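Local atomic coordinates of pterin-4-alpha-carbinolamine dehydratase MoaB2 (Mycobacterium marinum, PDB entry 3RFQ), a protein that probably takes part in molybdenum cofactor biosynthesis, as a MogA/MoaB-family protein with a probable molybdopterin-binding domain. Residues Pro52-Leu57 with Val94-Thr99; Val154-Ser159 with Asp165-Leu170; Asp46-Gly51 with Asp66-Val71. All blocks are in the same frame, centred on the assembly; numbering follows the deposited sequence.

Contact 1 of 3, residues Pro52-Leu57 with Val94-Thr99; sequences PLVTEL and VSVGGT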
loop_
_atom_site.group_PDB
_atom_site.type_symbol
_atom_site.label_atom_id
_atom_site.label_comp_id
_atom_site.label_asym_id
_atom_site.label_seq_id
_atom_site.Cartn_x
_atom_site.Cartn_y
_atom_site.Cartn_z
ATOM N N PRO C 52 10.763 13.134 -25.337
ATOM C CA PRO C 52 11.117 11.826 -25.945
ATOM C C PRO C 52 10.835 10.627 -25.042
ATOM O O PRO C 52 10.465 9.533 -25.544
ATOM C CB PRO C 52 12.630 11.943 -26.261
ATOM C CG PRO C 52 12.895 13.454 -26.382
ATOM C CD PRO C 52 11.870 14.110 -25.399
ATOM N N LEU C 53 11.020 10.815 -23.733
ATOM C CA LEU C 53 10.818 9.708 -22.802
ATOM C C LEU C 53 9.328 9.348 -22.706
ATOM O O LEU C 53 8.947 8.167 -22.842
ATOM C CB LEU C 53 11.431 9.999 -21.426
ATOM C CG LEU C 53 11.159 8.940 -20.351
ATOM C CD1 LEU C 53 11.632 7.524 -20.770
ATOM C CD2 LEU C 53 11.748 9.344 -18.991
ATOM N N VAL C 54 8.484 10.354 -22.482
ATOM C CA VAL C 54 7.028 10.117 -22.427
ATOM C C VAL C 54 6.561 9.506 -23.759
ATOM O O VAL C 54 5.722 8.631 -23.770
ATOM C CB VAL C 54 6.192 11.397 -22.031
ATOM C CG1 VAL C 54 4.698 11.053 -21.862
ATOM C CG2 VAL C 54 6.707 11.975 -20.703
ATOM N N THR C 55 7.160 9.936 -24.864
ATOM C CA THR C 55 6.799 9.428 -26.173
ATOM C C THR C 55 7.114 7.936 -26.269
ATOM O O THR C 55 6.258 7.154 -26.712
ATOM C CB THR C 55 7.521 10.199 -27.275
ATOM O OG1 THR C 55 7.098 11.565 -27.220
ATOM C CG2 THR C 55 7.230 9.602 -28.676
ATOM N N GLU C 56 8.334 7.566 -25.860
ATOM C CA GLU C 56 8.762 6.179 -25.797
ATOM C C GLU C 56 7.823 5.313 -24.956
ATOM O O GLU C 56 7.434 4.225 -25.385
ATOM C CB GLU C 56 10.196 6.078 -25.254
ATOM C CG GLU C 56 10.712 4.644 -25.131
ATOM C CD GLU C 56 11.883 4.485 -24.127
ATOM O OE1 GLU C 56 12.459 5.490 -23.659
ATOM O OE2 GLU C 56 12.255 3.340 -23.830
ATOM N N LEU C 57 7.470 5.799 -23.770
ATOM C CA LEU C 57 6.599 5.076 -22.833
ATOM C C LEU C 57 5.147 4.983 -23.324
ATOM O O LEU C 57 4.516 3.935 -23.198
ATOM C CB LEU C 57 6.669 5.709 -21.430
ATOM C CG LEU C 57 8.090 5.730 -20.823
ATOM C CD1 LEU C 57 8.149 6.530 -19.501
ATOM C CD2 LEU C 57 8.632 4.329 -20.578
ATOM N N VAL C 94 -0.834 13.476 -21.676
ATOM C CA VAL C 94 0.008 13.412 -20.492
ATOM C C VAL C 94 0.799 14.719 -20.497
ATOM O O VAL C 94 1.505 14.993 -21.463
ATOM C CB VAL C 94 0.959 12.178 -20.562
ATOM C CG1 VAL C 94 1.896 12.133 -19.383
ATOM C CG2 VAL C 94 0.162 10.871 -20.640
ATOM N N SER C 95 0.642 15.555 -19.461
ATOM C CA SER C 95 1.503 16.737 -19.277
ATOM C C SER C 95 2.618 16.391 -18.279
ATOM O O SER C 95 2.446 15.513 -17.447
ATOM C CB SER C 95 0.693 17.946 -18.775
ATOM O OG SER C 95 0.192 17.743 -17.452
ATOM N N VAL C 96 3.753 17.078 -18.370
ATOM C CA VAL C 96 4.876 16.835 -17.495
ATOM C C VAL C 96 5.343 18.172 -16.924
ATOM O O VAL C 96 5.690 19.117 -17.685
ATOM C CB VAL C 96 6.025 16.095 -18.254
ATOM C CG1 VAL C 96 7.364 16.237 -17.546
ATOM C CG2 VAL C 96 5.710 14.647 -18.329
ATOM N N GLY C 97 5.339 18.271 -15.595
ATOM C CA GLY C 97 5.804 19.511 -14.936
ATOM C C GLY C 97 4.699 20.438 -14.415
ATOM O O GLY C 97 3.501 20.304 -14.783
ATOM N N GLY C 98 5.110 21.365 -13.547
ATOM C CA GLY C 98 4.244 22.383 -13.003
ATOM C C GLY C 98 3.250 21.885 -11.966
ATOM O O GLY C 98 2.194 22.508 -11.779
ATOM N N THR C 99 3.596 20.801 -11.258
ATOM C CA THR C 99 2.688 20.215 -10.260
ATOM C C THR C 99 3.138 20.381 -8.786
ATOM O O THR C 99 2.482 19.844 -7.889
ATOM C CB THR C 99 2.401 18.720 -10.526
ATOM O OG1 THR C 99 3.601 17.952 -10.364
ATOM C CG2 THR C 99 1.848 18.498 -11.938
#
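V54 stands on the inward face of helix 51-60 and sends one methyl to each of two valines on strand 92-96, V94 and V96. It is the residue most covered here, losing 57 Å² to the strand, while V94 and V96 give up 25 and 23 Å². The two branches divide the work. With CG1 anti to the backbone N (chi1 -175°), that methyl leans over V94 and lies 3.9 Å from V94 CG1, the two side chains crossing at a slant. The other branch meets the second valine: V54 CG2 is 3.7 Å from V96 CG2, and there the side chains run past each other in opposite directions. V54 thus straddles the intervening residue S95, whose CB points away from the helix and whose OG is hydrogen-bonded to N155 ND2 of adjacent strand 151-156. No hydrogen bond crosses between 52-57 and 94-99; the contact is van der Waals packing between branched aliphatic groups, all buried. The nearest backbone approach is V54 CA to V94 CA, 8.0 Å, a gap filled by the valine side chains. V35 of the neighbouring strand and V163 of helix 160-180 also pack on V54. On another face of the helix E56 forms a salt bridge with R164 of the second subunit. After V96 the strand gives way to G97 and G98, both at positive phi, and their carbonyls turn to T107 OG1, the second bond being weak. This is helix-on-sheet packing of a Rossmann-like alpha/beta fold, with the strand leading directly into the G97-G98-T99 turn, which in MogA/MoaB relatives belongs to the glycine-rich motif of the molybdopterin site and probably does so here.

Contact 2 of 3, residues Val154-Ser159 with Asp165-Leu170; sequences VNLAGS and DGMATL. With NA (sodium ion), chain F.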
loop_
_atom_site.group_PDB
_atom_site.type_symbol
_atom_site.label_atom_id
_atom_site.label_comp_id
_atom_site.label_asym_id
_atom_site.label_seq_id
_atom_site.Cartn_x
_atom_site.Cartn_y
_atom_site.Cartn_z
ATOM N N VAL C 154 -3.886 13.583 -17.927
ATOM C CA VAL C 154 -3.185 13.216 -16.688
ATOM C C VAL C 154 -1.987 14.137 -16.507
ATOM O O VAL C 154 -1.212 14.300 -17.437
ATOM C CB VAL C 154 -2.748 11.713 -16.738
ATOM C CG1 VAL C 154 -1.968 11.311 -15.452
ATOM C CG2 VAL C 154 -4.009 10.811 -16.925
ATOM N N ASN C 155 -1.864 14.801 -15.359
ATOM C CA ASN C 155 -0.708 15.661 -15.096
ATOM C C ASN C 155 0.302 14.854 -14.315
ATOM O O ASN C 155 -0.011 14.340 -13.236
ATOM C CB ASN C 155 -1.043 16.875 -14.213
ATOM C CG ASN C 155 -2.216 17.740 -14.714
ATOM O OD1 ASN C 155 -2.999 18.185 -13.886
ATOM N ND2 ASN C 155 -2.303 18.039 -16.029
ATOM N N LEU C 156 1.522 14.737 -14.824
ATOM C CA LEU C 156 2.618 14.160 -14.016
ATOM C C LEU C 156 3.631 15.218 -13.544
ATOM O O LEU C 156 3.836 16.244 -14.217
ATOM C CB LEU C 156 3.350 13.082 -14.822
ATOM C CG LEU C 156 2.528 11.936 -15.415
ATOM C CD1 LEU C 156 3.461 10.994 -16.218
ATOM C CD2 LEU C 156 1.794 11.183 -14.319
ATOM N N ALA C 157 4.271 14.958 -12.405
ATOM C CA ALA C 157 5.391 15.779 -11.960
ATOM C C ALA C 157 6.564 15.729 -12.948
ATOM O O ALA C 157 6.637 14.832 -13.809
ATOM C CB ALA C 157 5.854 15.377 -10.541
ATOM N N GLY C 158 7.470 16.696 -12.830
ATOM C CA GLY C 158 8.539 16.853 -13.819
ATOM C C GLY C 158 9.819 16.014 -13.731
ATOM O O GLY C 158 10.531 15.888 -14.731
ATOM N N SER C 159 10.160 15.440 -12.572
ATOM C CA SER C 159 11.464 14.749 -12.476
ATOM C C SER C 159 11.434 13.490 -13.387
ATOM O O SER C 159 10.370 12.978 -13.689
ATOM C CB SER C 159 11.768 14.341 -11.031
ATOM O OG SER C 159 10.952 13.227 -10.681
ATOM N N ASP C 165 7.791 6.468 -13.166
ATOM C CA ASP C 165 6.918 5.780 -12.225
ATOM C C ASP C 165 5.434 6.096 -12.487
ATOM O O ASP C 165 4.599 5.188 -12.424
ATOM C CB ASP C 165 7.323 6.062 -10.781
ATOM C CG ASP C 165 6.582 5.187 -9.792
ATOM O OD1 ASP C 165 6.827 3.958 -9.758
ATOM O OD2 ASP C 165 5.752 5.723 -9.027
ATOM N N GLY C 166 5.123 7.362 -12.797
ATOM C CA GLY C 166 3.773 7.773 -13.179
ATOM C C GLY C 166 3.227 6.969 -14.337
ATOM O O GLY C 166 2.083 6.535 -14.302
ATOM N N MET C 167 4.042 6.759 -15.369
ATOM C CA MET C 167 3.621 6.011 -16.557
ATOM C C MET C 167 3.406 4.532 -16.253
ATOM O O MET C 167 2.479 3.935 -16.785
ATOM C CB MET C 167 4.630 6.179 -17.717
ATOM C CG MET C 167 4.647 7.571 -18.378
ATOM S SD MET C 167 3.039 8.141 -19.006
ATOM C CE MET C 167 2.646 6.882 -20.222
ATOM N N ALA C 168 4.261 3.937 -15.409
ATOM C CA ALA C 168 4.092 2.535 -14.989
ATOM C C ALA C 168 2.713 2.328 -14.327
ATOM O O ALA C 168 2.013 1.323 -14.561
ATOM C CB ALA C 168 5.208 2.132 -14.006
ATOM N N THR C 169 2.333 3.288 -13.499
ATOM C CA THR C 169 1.047 3.275 -12.807
ATOM C C THR C 169 -0.116 3.574 -13.755
ATOM O O THR C 169 -1.173 2.943 -13.658
ATOM C CB THR C 169 1.086 4.280 -11.598
ATOM O OG1 THR C 169 1.977 3.757 -10.602
ATOM C CG2 THR C 169 -0.276 4.483 -10.989
ATOM N N LEU C 170 0.089 4.517 -14.683
ATOM C CA LEU C 170 -0.951 4.915 -15.624
ATOM C C LEU C 170 -1.317 3.799 -16.645
ATOM O O LEU C 170 -2.495 3.659 -17.005
ATOM C CB LEU C 170 -0.544 6.190 -16.376
ATOM C CG LEU C 170 -1.667 6.770 -17.255
ATOM C CD1 LEU C 170 -2.908 7.129 -16.404
ATOM C CD2 LEU C 170 -1.174 7.976 -18.001
HETATM NA NA NA F . 5.516 1.703 -8.559
HETATM O O HOH W 1 4.363 2.372 -10.569
HETATM O O HOH W 2 3.008 0.494 -8.314
HETATM O O HOH W 3 7.810 1.344 -8.577
HETATM O O HOH W 4 6.095 2.285 -6.003
#
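L156 and V154 face helix 160-180 from the end of strand 151-156, and the helix answers with G166, M167 and L170. The tight part lies around L156. Its CD2 sits 4.1 Å from G166 CA, the bare backbone at G166 letting the helix come down until the L156 and G166 CA atoms are 6.5 Å apart. The other branch goes to sulfur: L156 CD1 is 4.0 Å from M167 SD, the two side chains crossing at about a right angle, the methionine bent at both chi2 and chi3. Further along, V154 CG2 and L170 CD1 meet tip to tip at 3.9 Å. The strand segment 154-156 and helix segment 165-170 run roughly antiparallel, at 151°, and I126 of helix 120-132 covers both V154 and L156.

The loosely packed side holds D165 and a watered sodium site at the interface with the second subunit. D165 OD1 binds the sodium ion at a long 2.9 Å, alongside four waters, S129 OG, and D165 and S129 of the second subunit. One of those waters, 2.4 Å from the sodium, is also held by T169 OG1. Between strand and helix the contact is therefore apolar, with no hydrogen bond, whereas past D165 and T169 the helix meets an ion and its waters; the cation between two aspartates of different subunits probably offsets their mutual repulsion.

Contact 3 of 3, residues Asp46-Gly51 with Asp66-Val71; sequences DEDHSG and DGVVAV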
loop_
_atom_site.group_PDB
_atom_site.type_symbol
_atom_site.label_atom_id
_atom_site.label_comp_id
_atom_site.label_asym_id
_atom_site.label_seq_id
_atom_site.Cartn_x
_atom_site.Cartn_y
_atom_site.Cartn_z
ATOM N N ASP C 46 15.617 25.306 -24.917
ATOM C CA ASP C 46 16.508 24.350 -24.230
ATOM C C ASP C 46 16.128 22.923 -24.596
ATOM O O ASP C 46 14.964 22.644 -24.918
ATOM C CB ASP C 46 16.420 24.490 -22.708
ATOM C CG ASP C 46 17.526 25.354 -22.116
ATOM O OD1 ASP C 46 18.264 26.037 -22.865
ATOM O OD2 ASP C 46 17.646 25.352 -20.869
ATOM N N GLU C 47 17.118 22.032 -24.537
ATOM C CA GLU C 47 16.914 20.630 -24.866
ATOM C C GLU C 47 15.803 20.031 -24.008
ATOM O O GLU C 47 15.832 20.133 -22.777
ATOM C CB GLU C 47 18.208 19.829 -24.707
ATOM C CG GLU C 47 18.118 18.412 -25.300
ATOM C CD GLU C 47 19.258 17.500 -24.865
ATOM O OE1 GLU C 47 20.336 18.014 -24.490
ATOM O OE2 GLU C 47 19.074 16.261 -24.895
ATOM N N ASP C 48 14.818 19.436 -24.677
ATOM C CA ASP C 48 13.693 18.798 -24.016
ATOM C C ASP C 48 14.070 17.381 -23.596
ATOM O O ASP C 48 14.328 16.522 -24.446
ATOM C CB ASP C 48 12.470 18.768 -24.940
ATOM C CG ASP C 48 11.333 17.907 -24.398
ATOM O OD1 ASP C 48 11.358 17.492 -23.214
ATOM O OD2 ASP C 48 10.402 17.637 -25.177
ATOM N N HIS C 49 14.081 17.150 -22.283
ATOM C CA HIS C 49 14.463 15.857 -21.724
ATOM C C HIS C 49 13.257 14.947 -21.485
ATOM O O HIS C 49 13.399 13.713 -21.485
ATOM C CB HIS C 49 15.276 16.046 -20.439
ATOM C CG HIS C 49 16.637 16.644 -20.662
ATOM N ND1 HIS C 49 17.013 17.865 -20.135
ATOM C CD2 HIS C 49 17.710 16.190 -21.356
ATOM C CE1 HIS C 49 18.259 18.133 -20.492
ATOM N NE2 HIS C 49 18.704 17.132 -21.233
ATOM N N SER C 50 12.072 15.537 -21.343
ATOM C CA SER C 50 10.863 14.762 -21.022
ATOM C C SER C 50 10.063 14.237 -22.215
ATOM O O SER C 50 9.610 13.099 -22.193
ATOM C CB SER C 50 9.939 15.561 -20.098
ATOM O OG SER C 50 10.583 15.803 -18.860
ATOM N N GLY C 51 9.859 15.074 -23.234
ATOM C CA GLY C 51 9.099 14.708 -24.414
ATOM C C GLY C 51 9.474 13.339 -24.979
ATOM O O GLY C 51 8.599 12.459 -25.077
ATOM N N ASP C 66 0.944 11.756 -31.286
ATOM C CA ASP C 66 0.820 12.879 -32.213
ATOM C C ASP C 66 2.102 13.702 -32.238
ATOM O O ASP C 66 2.549 14.133 -33.311
ATOM C CB ASP C 66 -0.308 13.832 -31.785
ATOM C CG ASP C 66 -1.698 13.367 -32.203
ATOM O OD1 ASP C 66 -1.844 12.274 -32.772
ATOM O OD2 ASP C 66 -2.666 14.126 -31.963
ATOM N N GLY C 67 2.669 13.928 -31.054
ATOM C CA GLY C 67 3.839 14.767 -30.896
ATOM C C GLY C 67 3.990 15.267 -29.474
ATOM O O GLY C 67 3.316 14.796 -28.570
ATOM N N VAL C 68 4.907 16.210 -29.288
ATOM C CA VAL C 68 5.178 16.833 -28.006
ATOM C C VAL C 68 4.978 18.323 -28.218
ATOM O O VAL C 68 5.428 18.860 -29.233
ATOM C CB VAL C 68 6.664 16.630 -27.585
ATOM C CG1 VAL C 68 6.965 17.336 -26.261
ATOM C CG2 VAL C 68 7.039 15.152 -27.515
ATOM N N VAL C 69 4.325 18.984 -27.252
ATOM C CA VAL C 69 4.128 20.441 -27.285
ATOM C C VAL C 69 4.750 21.051 -26.034
ATOM O O VAL C 69 4.426 20.639 -24.909
ATOM C CB VAL C 69 2.614 20.801 -27.366
ATOM C CG1 VAL C 69 2.391 22.294 -27.139
ATOM C CG2 VAL C 69 2.024 20.349 -28.711
ATOM N N ALA C 70 5.649 22.016 -26.228
ATOM C CA ALA C 70 6.340 22.661 -25.104
ATOM C C ALA C 70 5.623 23.965 -24.791
ATOM O O ALA C 70 5.334 24.743 -25.696
ATOM C CB ALA C 70 7.840 22.919 -25.434
ATOM N N VAL C 71 5.300 24.183 -23.522
ATOM C CA VAL C 71 4.717 25.449 -23.102
ATOM C C VAL C 71 5.386 25.960 -21.843
ATOM O O VAL C 71 5.961 25.182 -21.075
ATOM C CB VAL C 71 3.195 25.364 -22.853
ATOM C CG1 VAL C 71 2.444 25.256 -24.146
ATOM C CG2 VAL C 71 2.851 24.197 -21.905
#
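V68 points from strand 63-71 at the turn before helix 51-60, and its two methyls share the surface there. CG1 lies between D48 OD2 at 3.6 Å and G51 CA, the aspartate and valine side chains oblique to one another. CG2 rests on bare backbone, 3.7 Å from G51 CA; having no side chain, G51 lets the first turn of the helix settle directly on the valine. The aspartate comes into place because its CG is anti to the backbone N (chi1 170°), which carries the carboxylate forward, beside the carbonyl carbon, to the amides of the turn that follows. The two oxygens then have separate roles. OD2 faces the methyl, while D48 OD1 accepts from G51 N at 2.8 Å in a nearly straight bond (166°), on the syn side and 26° out of the carboxylate plane. S50 N also reaches OD1, but in a strongly bent, weak bond. V37 of the neighbouring strand touches both D48 and V68, and T42 packs on D48 as well. The arrangement is an aspartate capping the amino end of a helix, set in the beta-alpha-beta crossover that joins strand 31-38 to strand 63-71 in this alpha/beta fold.

From the N terminus, the chain leaves strand 31-38, passes helix 40-43 and enters 46-51, which waits for 66-71 to close contact 3 across helix 51-60. Before that happens 52-57 has opened contact 1, completed only at 94-99, so contacts 1 and 3 cross: the same helix and its leading turn are tied to strand 63-71, outermost in this chain's sheet, and to the more central strand 92-96. Contact 2 follows in series: the chain turns after strand 151-156, and helix 160-180 runs back along it, residues 160-164 separating the two segments. It joins contact 1 through the sheet, where S95 O and G97 N bond to L156. Contacts 1 and 2 both touch the second subunit.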